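Local coordinates for protein chorismatase (Streptomyces hygroscopicus, PDB 4BPS) that hydrolyses chorismate to pyruvate and a dihydroxycyclohexadiene carboxylic acid, a step in the biosynthesis of the immunosuppressant polyketides FK506 and FK520, at residues D157-V160 with G161-Q164; H214-T217 with T218-P221; D307-R310 with R311-A315; C263-A266 with L267-M270; T65-D68 with D69-F72. All coordinates share one frame; numbering follows the deposited sequence. Where two conformers were deposited one is given.

Interaction 1. Residues D157-V160 with G161-Q164. With 3EB (3-(2-carboxyethyl)benzoic acid), chain B.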
loop_
_atom_site.group_PDB
_atom_site.type_symbol
_atom_site.label_atom_id
_atom_site.label_comp_id
_atom_site.label_asym_id
_atom_site.label_seq_id
_atom_site.Cartn_x
_atom_site.Cartn_y
_atom_site.Cartn_z
ATOM N N ASP A 157 17.515 4.050 -2.070
ATOM C CA ASP A 157 18.151 2.764 -1.756
ATOM C C ASP A 157 17.106 1.637 -1.825
ATOM O O ASP A 157 17.315 0.589 -2.455
ATOM C CB ASP A 157 18.727 2.939 -0.345
ATOM C CG ASP A 157 19.596 1.791 0.155
ATOM O OD1 ASP A 157 20.212 1.044 -0.640
ATOM O OD2 ASP A 157 19.684 1.713 1.396
ATOM N N PHE A 158 15.942 1.877 -1.212
ATOM C CA PHE A 158 14.810 0.957 -1.310
ATOM C C PHE A 158 14.405 0.729 -2.778
ATOM O O PHE A 158 14.176 -0.410 -3.190
ATOM C CB PHE A 158 13.642 1.530 -0.484
ATOM C CG PHE A 158 12.301 0.976 -0.878
ATOM C CD1 PHE A 158 11.922 -0.318 -0.510
ATOM C CD2 PHE A 158 11.424 1.723 -1.646
ATOM C CE1 PHE A 158 10.709 -0.853 -0.915
ATOM C CE2 PHE A 158 10.199 1.192 -2.036
ATOM C CZ PHE A 158 9.854 -0.097 -1.680
ATOM N N CYS A 159 14.299 1.805 -3.564
ATOM C CA CYS A 159 13.914 1.643 -4.961
ATOM C C CYS A 159 14.924 0.805 -5.736
ATOM O O CYS A 159 14.528 0.040 -6.623
ATOM C CB CYS A 159 13.737 3.005 -5.649
ATOM S SG CYS A 159 12.164 3.849 -5.253
ATOM N N VAL A 160 16.228 0.986 -5.468
ATOM C CA VAL A 160 17.246 0.158 -6.111
ATOM C C VAL A 160 16.961 -1.323 -5.813
ATOM O O VAL A 160 16.974 -2.169 -6.720
ATOM C CB VAL A 160 18.667 0.542 -5.634
ATOM C CG1 VAL A 160 19.695 -0.495 -6.075
ATOM C CG2 VAL A 160 19.049 1.931 -6.159
ATOM N N GLY A 161 16.737 -1.651 -4.544
ATOM C CA GLY A 161 16.493 -3.034 -4.183
ATOM C C GLY A 161 15.243 -3.640 -4.804
ATOM O O GLY A 161 15.252 -4.773 -5.289
ATOM N N ARG A 162 14.148 -2.885 -4.780
ATOM C CA ARG A 162 12.930 -3.372 -5.410
ATOM C C ARG A 162 13.153 -3.633 -6.901
ATOM O O ARG A 162 12.789 -4.678 -7.420
ATOM C CB ARG A 162 11.798 -2.384 -5.155
ATOM C CG ARG A 162 10.522 -2.721 -5.906
ATOM C CD ARG A 162 9.320 -1.867 -5.466
ATOM N NE ARG A 162 9.560 -0.430 -5.693
ATOM C CZ ARG A 162 8.748 0.537 -5.270
ATOM N NH1 ARG A 162 7.613 0.249 -4.605
ATOM N NH2 ARG A 162 9.074 1.809 -5.494
ATOM N N ALA A 163 13.783 -2.678 -7.584
ATOM C CA ALA A 163 14.032 -2.804 -9.011
ATOM C C ALA A 163 14.915 -4.021 -9.286
ATOM O O ALA A 163 14.687 -4.752 -10.264
ATOM C CB ALA A 163 14.663 -1.523 -9.563
ATOM N N GLN A 164 15.940 -4.224 -8.465
ATOM C CA GLN A 164 16.829 -5.374 -8.636
ATOM C C GLN A 164 16.063 -6.688 -8.514
ATOM O O GLN A 164 16.313 -7.628 -9.285
ATOM C CB GLN A 164 17.984 -5.319 -7.632
ATOM C CG GLN A 164 19.010 -6.427 -7.803
ATOM C CD GLN A 164 20.092 -6.338 -6.765
ATOM O OE1 GLN A 164 20.668 -5.265 -6.570
ATOM N NE2 GLN A 164 20.386 -7.454 -6.090
HETATM C C 3EB B . 4.556 9.094 -6.367
HETATM O O 3EB B . 5.633 8.788 -6.890
HETATM C CA 3EB B . 4.435 9.373 -4.896
HETATM O OAB 3EB B . 7.506 3.698 -4.090
HETATM O OAD 3EB B . 5.872 2.246 -3.714
HETATM C CAE 3EB B . 3.392 6.589 -4.231
HETATM C CAF 3EB B . 2.984 5.261 -4.226
HETATM C CAG 3EB B . 4.742 6.916 -4.103
HETATM C CAH 3EB B . 3.912 4.243 -4.083
HETATM C CAL 3EB B . 6.298 3.448 -3.905
HETATM C CAM 3EB B . 5.665 5.877 -3.980
HETATM C CAN 3EB B . 5.267 4.541 -3.987
HETATM O OXT 3EB B . 3.477 9.254 -7.056
HETATM C C2 3EB B . 5.224 8.357 -4.044
HETATM O O HOH W 1 11.788 0.596 -7.404
#

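Interaction 2. Residues H214-T217 with T218-P221. With 3EB (3-(2-carboxyethyl)benzoic acid), chain B.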
loop_
_atom_site.group_PDB
_atom_site.type_symbol
_atom_site.label_atom_id
_atom_site.label_comp_id
_atom_site.label_asym_id
_atom_site.label_seq_id
_atom_site.Cartn_x
_atom_site.Cartn_y
_atom_site.Cartn_z
ATOM N N HIS A 214 8.743 4.978 -15.411
ATOM C CA HIS A 214 9.224 5.907 -16.447
ATOM C C HIS A 214 9.721 7.228 -15.868
ATOM O O HIS A 214 10.078 8.125 -16.632
ATOM C CB HIS A 214 8.111 6.199 -17.466
ATOM C CG HIS A 214 7.696 5.008 -18.256
ATOM N ND1 HIS A 214 6.598 5.024 -19.089
ATOM C CD2 HIS A 214 8.227 3.769 -18.350
ATOM C CE1 HIS A 214 6.461 3.837 -19.655
ATOM N NE2 HIS A 214 7.442 3.058 -19.229
ATOM N N TYR A 215 9.745 7.379 -14.552
ATOM C CA TYR A 215 10.268 8.601 -13.975
ATOM C C TYR A 215 11.698 8.868 -14.463
ATOM O O TYR A 215 12.498 7.949 -14.621
ATOM C CB TYR A 215 10.298 8.546 -12.455
ATOM C CG TYR A 215 8.990 8.772 -11.696
ATOM C CD1 TYR A 215 7.761 8.953 -12.342
ATOM C CD2 TYR A 215 9.000 8.808 -10.316
ATOM C CE1 TYR A 215 6.617 9.155 -11.607
ATOM C CE2 TYR A 215 7.858 8.988 -9.564
ATOM C CZ TYR A 215 6.658 9.155 -10.209
ATOM O OH TYR A 215 5.465 9.319 -9.506
ATOM N N PRO A 216 12.048 10.150 -14.605
ATOM C CA PRO A 216 13.397 10.499 -15.057
ATOM C C PRO A 216 14.423 10.254 -13.949
ATOM O O PRO A 216 14.091 10.026 -12.776
ATOM C CB PRO A 216 13.265 11.989 -15.382
ATOM C CG PRO A 216 12.190 12.479 -14.458
ATOM C CD PRO A 216 11.207 11.347 -14.401
ATOM N N THR A 217 15.691 10.351 -14.318
ATOM C CA THR A 217 16.726 9.884 -13.406
ATOM C C THR A 217 16.967 10.824 -12.235
ATOM O O THR A 217 17.663 10.450 -11.300
ATOM C CB THR A 217 18.052 9.616 -14.133
ATOM O OG1 THR A 217 18.529 10.840 -14.687
ATOM C CG2 THR A 217 17.890 8.565 -15.226
ATOM N N THR A 218 16.372 12.013 -12.260
ATOM C CA THR A 218 16.364 12.867 -11.085
ATOM C C THR A 218 15.953 12.100 -9.829
ATOM O O THR A 218 16.449 12.385 -8.751
ATOM C CB THR A 218 15.355 14.016 -11.276
ATOM O OG1 THR A 218 15.441 14.540 -12.605
ATOM C CG2 THR A 218 15.602 15.099 -10.250
ATOM N N TYR A 219 15.021 11.156 -9.989
ATOM C CA TYR A 219 14.439 10.408 -8.870
ATOM C C TYR A 219 15.161 9.074 -8.610
ATOM O O TYR A 219 14.679 8.251 -7.821
ATOM C CB TYR A 219 12.954 10.150 -9.150
ATOM C CG TYR A 219 12.189 11.428 -9.444
ATOM C CD1 TYR A 219 11.933 12.364 -8.459
ATOM C CD2 TYR A 219 11.731 11.707 -10.722
ATOM C CE1 TYR A 219 11.238 13.526 -8.724
ATOM C CE2 TYR A 219 11.043 12.876 -11.007
ATOM C CZ TYR A 219 10.776 13.766 -10.006
ATOM O OH TYR A 219 10.082 14.913 -10.262
ATOM N N GLY A 220 16.313 8.882 -9.256
ATOM C CA GLY A 220 16.999 7.597 -9.311
ATOM C C GLY A 220 18.007 7.383 -8.197
ATOM O O GLY A 220 17.986 8.042 -7.163
ATOM N N PRO A 221 18.937 6.449 -8.403
ATOM C CA PRO A 221 19.361 5.876 -9.681
ATOM C C PRO A 221 18.439 4.814 -10.276
ATOM O O PRO A 221 18.635 4.484 -11.440
ATOM C CB PRO A 221 20.725 5.272 -9.350
ATOM C CG PRO A 221 20.623 4.915 -7.956
ATOM C CD PRO A 221 19.828 6.028 -7.307
HETATM C C 3EB B . 4.556 9.094 -6.367
HETATM O O 3EB B . 5.633 8.788 -6.890
HETATM C CA 3EB B . 4.435 9.373 -4.896
HETATM O OAB 3EB B . 7.506 3.698 -4.090
HETATM O OAD 3EB B . 5.872 2.246 -3.714
HETATM C CAE 3EB B . 3.392 6.589 -4.231
HETATM C CAF 3EB B . 2.984 5.261 -4.226
HETATM C CAG 3EB B . 4.742 6.916 -4.103
HETATM C CAH 3EB B . 3.912 4.243 -4.083
HETATM C CAL 3EB B . 6.298 3.448 -3.905
HETATM C CAM 3EB B . 5.665 5.877 -3.980
HETATM C CAN 3EB B . 5.267 4.541 -3.987
HETATM O OXT 3EB B . 3.477 9.254 -7.056
HETATM C C2 3EB B . 5.224 8.357 -4.044
#

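Interaction 3. Residues D307-R310 with R311-A315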
loop_
_atom_site.group_PDB
_atom_site.type_symbol
_atom_site.label_atom_id
_atom_site.label_comp_id
_atom_site.label_asym_id
_atom_site.label_seq_id
_atom_site.Cartn_x
_atom_site.Cartn_y
_atom_site.Cartn_z
ATOM N N ASP A 307 -4.707 18.537 11.164
ATOM C CA ASP A 307 -6.088 19.011 11.191
ATOM C C ASP A 307 -6.458 19.732 9.885
ATOM O O ASP A 307 -7.575 19.615 9.422
ATOM C CB ASP A 307 -6.361 19.904 12.389
ATOM C CG ASP A 307 -7.849 20.042 12.654
ATOM O OD1 ASP A 307 -8.507 19.009 12.933
ATOM O OD2 ASP A 307 -8.369 21.171 12.558
ATOM N N THR A 308 -5.522 20.475 9.307
ATOM C CA THR A 308 -5.735 21.128 8.030
ATOM C C THR A 308 -6.150 20.080 6.991
ATOM O O THR A 308 -7.150 20.237 6.274
ATOM C CB THR A 308 -4.448 21.848 7.582
ATOM O OG1 THR A 308 -4.098 22.831 8.560
ATOM C CG2 THR A 308 -4.635 22.524 6.227
ATOM N N VAL A 309 -5.380 19.002 6.930
ATOM C CA VAL A 309 -5.663 17.944 5.981
ATOM C C VAL A 309 -6.975 17.223 6.285
ATOM O O VAL A 309 -7.747 16.928 5.368
ATOM C CB VAL A 309 -4.472 16.959 5.926
ATOM C CG1 VAL A 309 -4.831 15.672 5.195
ATOM C CG2 VAL A 309 -3.272 17.626 5.279
ATOM N N ARG A 310 -7.230 16.964 7.561
ATOM C CA ARG A 310 -8.474 16.313 7.955
ATOM C C ARG A 310 -9.673 17.089 7.399
ATOM O O ARG A 310 -10.616 16.485 6.875
ATOM C CB ARG A 310 -8.582 16.213 9.476
ATOM C CG ARG A 310 -9.728 15.314 9.912
ATOM C CD ARG A 310 -9.831 15.198 11.443
ATOM N NE ARG A 310 -8.606 14.665 12.059
ATOM C CZ ARG A 310 -8.280 13.376 12.115
ATOM N NH1 ARG A 310 -9.095 12.455 11.611
ATOM N NH2 ARG A 310 -7.143 13.000 12.695
ATOM N N ARG A 311 -9.616 18.417 7.500
ATOM C CA ARG A 311 -10.729 19.252 7.069
ATOM C C ARG A 311 -10.878 19.259 5.544
ATOM O O ARG A 311 -12.004 19.217 5.028
ATOM C CB ARG A 311 -10.596 20.682 7.634
ATOM C CG ARG A 311 -10.742 20.729 9.165
ATOM C CD ARG A 311 -10.875 22.144 9.749
ATOM N NE ARG A 311 -10.089 23.143 9.029
ATOM C CZ ARG A 311 -8.866 23.538 9.374
ATOM N NH1 ARG A 311 -8.270 23.015 10.440
ATOM N NH2 ARG A 311 -8.236 24.459 8.645
ATOM N N VAL A 312 -9.769 19.298 4.812
ATOM C CA VAL A 312 -9.829 19.215 3.368
ATOM C C VAL A 312 -10.454 17.906 2.934
ATOM O O VAL A 312 -11.319 17.878 2.039
ATOM C CB VAL A 312 -8.417 19.365 2.746
ATOM C CG1 VAL A 312 -8.450 19.055 1.259
ATOM C CG2 VAL A 312 -7.851 20.764 2.988
ATOM N N CYS A 313 -10.027 16.818 3.559
ATOM C CA CYS A 313 -10.548 15.520 3.200
ATOM C C CYS A 313 -12.029 15.410 3.551
ATOM O O CYS A 313 -12.798 14.857 2.778
ATOM C CB CYS A 313 -9.750 14.406 3.877
ATOM S SG CYS A 313 -8.081 14.193 3.181
ATOM N N ALA A 314 -12.425 15.909 4.718
ATOM C CA ALA A 314 -13.807 15.819 5.161
ATOM C C ALA A 314 -14.759 16.574 4.226
ATOM O O ALA A 314 -15.950 16.262 4.167
ATOM C CB ALA A 314 -13.947 16.338 6.571
ATOM N N ALA A 315 -14.263 17.574 3.499
ATOM C CA ALA A 315 -15.103 18.291 2.570
ATOM C C ALA A 315 -15.344 17.517 1.278
ATOM O O ALA A 315 -16.234 17.887 0.509
ATOM C CB ALA A 315 -14.473 19.653 2.239
HETATM O O HOH W 2 -5.538 25.111 8.591
#

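Interaction 4. Residues C263-A266 with L267-M270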
loop_
_atom_site.group_PDB
_atom_site.type_symbol
_atom_site.label_atom_id
_atom_site.label_comp_id
_atom_site.label_asym_id
_atom_site.label_seq_id
_atom_site.Cartn_x
_atom_site.Cartn_y
_atom_site.Cartn_z
ATOM N N CYS A 263 -3.018 18.324 -1.024
ATOM C CA CYS A 263 -4.087 17.396 -0.656
ATOM C C CYS A 263 -5.214 17.460 -1.713
ATOM O O CYS A 263 -5.761 16.420 -2.111
ATOM C CB CYS A 263 -4.604 17.757 0.724
ATOM S SG CYS A 263 -5.729 16.511 1.423
ATOM N N GLU A 264 -5.544 18.677 -2.173
ATOM C CA GLU A 264 -6.573 18.821 -3.208
ATOM C C GLU A 264 -6.158 18.101 -4.500
ATOM O O GLU A 264 -6.984 17.427 -5.122
ATOM C CB GLU A 264 -6.859 20.292 -3.474
ATOM C CG GLU A 264 -7.515 21.035 -2.305
ATOM C CD GLU A 264 -9.002 20.746 -2.109
ATOM O OE1 GLU A 264 -9.562 19.920 -2.837
ATOM O OE2 GLU A 264 -9.609 21.342 -1.196
ATOM N N VAL A 265 -4.898 18.245 -4.915
ATOM C CA VAL A 265 -4.437 17.574 -6.121
ATOM C C VAL A 265 -4.365 16.057 -5.926
ATOM O O VAL A 265 -4.671 15.292 -6.836
ATOM C CB VAL A 265 -3.093 18.155 -6.613
ATOM C CG1 VAL A 265 -2.510 17.313 -7.744
ATOM C CG2 VAL A 265 -3.319 19.594 -7.083
ATOM N N ALA A 266 -3.952 15.597 -4.742
ATOM C CA ALA A 266 -3.949 14.166 -4.456
ATOM C C ALA A 266 -5.357 13.604 -4.620
ATOM O O ALA A 266 -5.565 12.558 -5.242
ATOM C CB ALA A 266 -3.418 13.903 -3.050
ATOM N N LEU A 267 -6.348 14.282 -4.040
ATOM C CA LEU A 267 -7.735 13.842 -4.162
ATOM C C LEU A 267 -8.204 13.924 -5.620
ATOM O O LEU A 267 -8.926 13.051 -6.082
ATOM C CB LEU A 267 -8.612 14.660 -3.225
ATOM C CG LEU A 267 -8.412 14.351 -1.736
ATOM C CD1 LEU A 267 -9.074 15.447 -0.880
ATOM C CD2 LEU A 267 -8.969 12.995 -1.395
ATOM N N ASP A 268 -7.812 14.988 -6.336
ATOM C CA ASP A 268 -8.120 15.075 -7.764
ATOM C C ASP A 268 -7.536 13.886 -8.524
ATOM O O ASP A 268 -8.187 13.334 -9.414
ATOM C CB ASP A 268 -7.541 16.341 -8.406
ATOM C CG ASP A 268 -8.182 17.627 -7.951
ATOM O OD1 ASP A 268 -9.259 17.616 -7.332
ATOM O OD2 ASP A 268 -7.555 18.678 -8.257
ATOM N N ASN A 269 -6.295 13.512 -8.203
ATOM C CA ASN A 269 -5.662 12.384 -8.883
ATOM C C ASN A 269 -6.410 11.088 -8.571
ATOM O O ASN A 269 -6.649 10.251 -9.462
ATOM C CB ASN A 269 -4.206 12.255 -8.455
ATOM C CG ASN A 269 -3.276 13.194 -9.233
ATOM O OD1 ASN A 269 -3.498 13.453 -10.414
ATOM N ND2 ASN A 269 -2.182 13.626 -8.597
HETATM N N MSE A 270 -6.822 10.899 -7.317
HETATM C CA MSE A 270 -7.592 9.722 -6.958
HETATM C C MSE A 270 -8.908 9.689 -7.744
HETATM O O MSE A 270 -9.293 8.639 -8.263
HETATM C CB MSE A 270 -7.837 9.741 -5.446
HETATM C CG MSE A 270 -8.739 8.635 -4.950
HETATM SE SE MSE A 270 -8.899 8.586 -3.003
HETATM C CE MSE A 270 -7.296 7.559 -2.592
#

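Interaction 5. Residues T65-D68 with D69-F72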
loop_
_atom_site.group_PDB
_atom_site.type_symbol
_atom_site.label_atom_id
_atom_site.label_comp_id
_atom_site.label_asym_id
_atom_site.label_seq_id
_atom_site.Cartn_x
_atom_site.Cartn_y
_atom_site.Cartn_z
ATOM N N THR A 65 2.848 6.299 12.995
ATOM C CA THR A 65 2.405 7.569 13.558
ATOM C C THR A 65 3.091 7.844 14.886
ATOM O O THR A 65 3.872 7.025 15.359
ATOM C CB THR A 65 0.867 7.654 13.617
ATOM O OG1 THR A 65 0.507 9.050 13.735
ATOM C CG2 THR A 65 0.313 6.790 14.758
ATOM N N THR A 66 2.833 9.023 15.447
ATOM C CA THR A 66 3.601 9.528 16.581
ATOM C C THR A 66 2.765 9.748 17.832
ATOM O O THR A 66 3.302 10.191 18.839
ATOM C CB THR A 66 4.321 10.841 16.218
ATOM O OG1 THR A 66 3.341 11.817 15.864
ATOM C CG2 THR A 66 5.298 10.630 15.067
ATOM N N ARG A 67 1.466 9.455 17.775
ATOM C CA ARG A 67 0.598 9.535 18.960
ATOM C C ARG A 67 -0.171 8.226 19.100
ATOM O O ARG A 67 -0.748 7.718 18.122
ATOM C CB ARG A 67 -0.424 10.646 18.834
ATOM C CG ARG A 67 0.138 12.044 18.875
ATOM C CD ARG A 67 -0.994 13.029 18.668
ATOM N NE ARG A 67 -2.011 12.924 19.719
ATOM C CZ ARG A 67 -1.975 13.581 20.874
ATOM N NH1 ARG A 67 -0.974 14.417 21.136
ATOM N NH2 ARG A 67 -2.949 13.416 21.761
ATOM N N ASP A 68 -0.266 7.706 20.329
ATOM C CA ASP A 68 -0.996 6.463 20.552
ATOM C C ASP A 68 -2.472 6.594 20.205
ATOM O O ASP A 68 -3.113 5.610 19.800
ATOM C CB ASP A 68 -0.849 6.007 21.996
ATOM C CG ASP A 68 0.435 5.269 22.237
ATOM O OD1 ASP A 68 1.074 4.891 21.236
ATOM O OD2 ASP A 68 0.779 5.044 23.426
ATOM N N ASP A 69 -3.029 7.799 20.341
ATOM C CA ASP A 69 -4.461 7.967 20.068
ATOM C C ASP A 69 -4.768 7.931 18.553
ATOM O O ASP A 69 -5.929 7.965 18.160
ATOM C CB ASP A 69 -5.081 9.176 20.791
ATOM C CG ASP A 69 -4.583 10.518 20.302
ATOM O OD1 ASP A 69 -3.849 10.617 19.301
ATOM O OD2 ASP A 69 -4.963 11.523 20.956
ATOM N N GLU A 70 -3.736 7.790 17.719
ATOM C CA GLU A 70 -3.908 7.576 16.287
ATOM C C GLU A 70 -3.671 6.124 15.885
ATOM O O GLU A 70 -3.770 5.780 14.697
ATOM C CB GLU A 70 -2.963 8.502 15.517
ATOM C CG GLU A 70 -3.456 9.919 15.635
ATOM C CD GLU A 70 -2.448 10.960 15.217
ATOM O OE1 GLU A 70 -1.235 10.639 15.067
ATOM O OE2 GLU A 70 -2.887 12.124 15.031
ATOM N N ALA A 71 -3.334 5.275 16.850
ATOM C CA ALA A 71 -3.079 3.881 16.532
ATOM C C ALA A 71 -4.372 3.196 16.151
ATOM O O ALA A 71 -5.428 3.521 16.697
ATOM C CB ALA A 71 -2.433 3.174 17.723
ATOM N N PHE A 72 -4.303 2.241 15.224
ATOM C CA PHE A 72 -5.468 1.435 14.868
ATOM C C PHE A 72 -4.959 0.197 14.157
ATOM O O PHE A 72 -3.778 0.126 13.776
ATOM C CB PHE A 72 -6.462 2.215 13.964
ATOM C CG PHE A 72 -6.000 2.349 12.544
ATOM C CD1 PHE A 72 -5.042 3.302 12.186
ATOM C CD2 PHE A 72 -6.505 1.521 11.557
ATOM C CE1 PHE A 72 -4.617 3.400 10.865
ATOM C CE2 PHE A 72 -6.087 1.609 10.250
ATOM C CZ PHE A 72 -5.137 2.558 9.900
HETATM O O HOH W 3 -5.894 4.643 19.113
#

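Interaction 1. Residues D157-V160 with G161-Q164
The carbonyl oxygen of Cys159 takes two donors: the backbone N of Ala163, one helical turn on, at 3.0 Å, and a water whose oxygen lies 2.9 Å away. That water also accepts from Arg162 NE, in the guanidinium plane, and ties the arginine back to its own helix. Beyond a bend at chi3 (60°), the guanidinium points its two terminal nitrogens, edge-on, at the ligand's benzoate carboxylate, NH1 donating to 3EB OAD at 2.8 Å, almost straight at 177°, and NH2 to 3EB OAB, also at 2.8 Å. Phe158 packs on the group from one side, its CE2 standing 3.5 Å above the centre of the guanidinium plane. Phe158 CE2 and CZ do the touching, and the planes are inclined by 59°, so the groups are not stacked flat. Cys159 SG approaches NH2 to 3.7 Å. With all three nitrogens engaged and one face covered, the guanidinium has little freedom to rotate. Asn139 of strand 133-142 also touches both Phe158 and Arg162. Here the helix of the beta-alpha-beta unit 133-142, 154-169, 178-184 presents a substrate-binding arginine to the end of the chorismatase pocket that holds the ligand's benzoate carboxylate.

Interaction 2. Residues H214-T217 with T218-P221
Two backbone hydrogen bonds close the chain on itself: Tyr219 N donates to Pro216 O at 3.1 Å, and Gly220 N to Thr217 O at 2.9 Å. Each spans three residues, giving overlapping turns of 3-10 type. Just beyond, the peptide before Pro221 is cis.

Apolar packing follows from this fold-back. The rings of Pro216 and Tyr219 run side by side and point the same way, with Pro216 CG 3.7 Å from Tyr219 CE2 and Pro216 CD at the tyrosine's edge. Tyr219 CD2 also reaches back to Tyr215 CB at 3.9 Å. A chi1 of -78° sets Tyr215 CG beside its own backbone nitrogen, which places the start of its ring near the same CD2. The two tyrosine rings lie obliquely, their planes at 53° and their centroids 5.3 Å apart, neither stacked nor edge-to-face.

The two tyrosine hydroxyls find partners beyond the turn. Tyr215 OH donates to 3EB O at 2.7 Å, the oxygen lying in the plane of the phenol ring, and receives a bond from Arg228; Tyr219 OH is held by His251. A phenylalanine in place of Tyr215 would probably leave the ligand's propionate without this donor and Arg228 NH2 without this acceptor. Arg156 bonds the carbonyls of Thr218 and Gly220 and ties the turn to helix 154-169. A loop between strands 201-204 and 229-232 thereby supplies a substrate-binding tyrosine to the carboxyethyl end of the chorismatase pocket.

Interaction 3. Residues D307-R310 with R311-A315
From Asp307 to Ala314 the backbone follows alpha-helical bonding, beginning with Arg311 N to Asp307 O at 3.0 Å and ending with Ala314 N to Arg310 O at 2.9 Å. This is helix 306-314, the crossover of a beta-alpha-beta unit that links the parallel strands 296-300 and 323-327. One flank is apolar: Val309 CG1 and Cys313 SG lie 4.1 Å apart, one turn from each other. Val309 rests on Val298 and Val300 of the sheet, while Val312 packs against helix 259-274.

The solvent flank carries a salt bridge between residues i and i+4. Asp307 swings its carboxylate anti to its own nitrogen (chi1 -162°), which brings OD2 alongside the next turn, and Arg311 doubles back at chi3 (-35°) to meet it. The bond from Arg311 NH1 to Asp307 OD2 is short, 2.8 Å, but bent, with an N-H...O angle of 138°. The oxygen lies in the guanidinium plane, whereas the nitrogen approaches from above the carboxylate. Thr308 CA lies over one face of the guanidinium. At its other terminal nitrogen, Arg311 NH2 donates to a water at 2.8 Å, and the same water sits 2.7 Å from Thr308 OG1.

Interaction 4. Residues C263-A266 with L267-M270
Chi1 of -71° puts CG of Leu267 beside its own nitrogen and turns the branch back over the preceding turn, while Cys263 throws SG the other way, anti to its nitrogen (-170°). Leu267 CD1 thus comes to 4.2 Å from Cys263 SG. Leu267 CG rests 3.4 Å from Cys263 O. Asp268 folds back in the same sense as Leu267, and its CG lies 3.1 Å from Glu264 O, which already accepts the backbone N of Asp268 at 2.8 Å.

All this happens within helix 259-274, which lies against strands 239-249 and 337-343 on one side and helix 306-314 on another.

On the outer side Glu264 and Asp268 share one counter-ion. Their carboxylate oxygens, Glu264 OE1 and Asp268 OD1, stand 5.1 Å apart, and each forms a salt bridge with a different terminal nitrogen of Arg316, whose charge probably offsets the repulsion between them. With an alanine here in place of Asp268, Arg316 NH2 would probably lose its charged mate, and the guanidinium, held by Glu264, is likely to turn more freely.

Val265 and Asn269 run side by side, Val265 CG1 to Asn269 ND2 3.8 Å. The buried amide makes its bonds elsewhere: ND2 donates to the carbonyls of Ala246 and Ile248, and OD1 accepts from Arg272 and Asn206.

Interaction 5. Residues T65-D68 with D69-F72
Asp69 and Arg67 meet through a two-pronged salt bridge. CG of Asp69 stands between its own nitrogen and carbonyl carbon (chi1 67°), which carries the carboxylate back over the chain to the arginine two residues earlier. Arg67 offers its NE side: NE donates to Asp69 OD1 at 3.0 Å, and NH2 to Asp69 OD2 at 2.9 Å, nearly straight at 171°. Both oxygens lie in or close to the guanidinium plane. The carboxylate is nevertheless rolled, its plane 44° from that of the guanidinium; OD1 is met on its syn side but tilted out of the carboxylate plane, while OD2 is approached from above.

Glu70 extends beyond CG and crosses Thr65 at about a right angle. Thr65 OG1 donates to Glu70 OE1 at 2.7 Å on the anti side, tilted from the carboxylate plane, and this hydroxyl accepts in turn from the backbone of His327. The other oxygen, OE2, is taken by Arg303 in a salt bridge, so the carboxylate is held at both corners. Thr65 CG2 also packs against Glu70 CB at 3.8 Å.

Asp68 contributes its backbone. Its O accepts from Ala71 N at 3.0 Å, as Arg67 O does from Glu70 N, giving consecutive 3-10 turns that lead into strand 72-77.

Three acids thus crowd a short surface connection between strands 57-62 and 72-77. The charges of Asp69 and Glu70 are probably balanced locally by Arg67 and Arg303, and within this contact polar bonds probably do more than apolar packing to set the shape.

Interactions 1 and 2 share the pocket: Arg162 grips the benzoate carboxylate of 3EB, and Tyr215 the carboxyethyl group at its other end. Their centres are 12 Å apart, and they touch where Val160 CG2 meets Pro221 CG at 3.8 Å. Interactions 3 and 4 form a second pair, also 12 Å between centres, in which two helices pack through Cys313 SG and Cys263 SG, 3.7 Å apart. Interaction 4 is the nearer to the catalytic proton acceptor, the side chain of Ala266 about 6 Å from that of Glu338, against about 9 Å for Val309 of interaction 3. Interaction 5 stands away from the annotated sites, its nearest atoms about 5 Å from interaction 3.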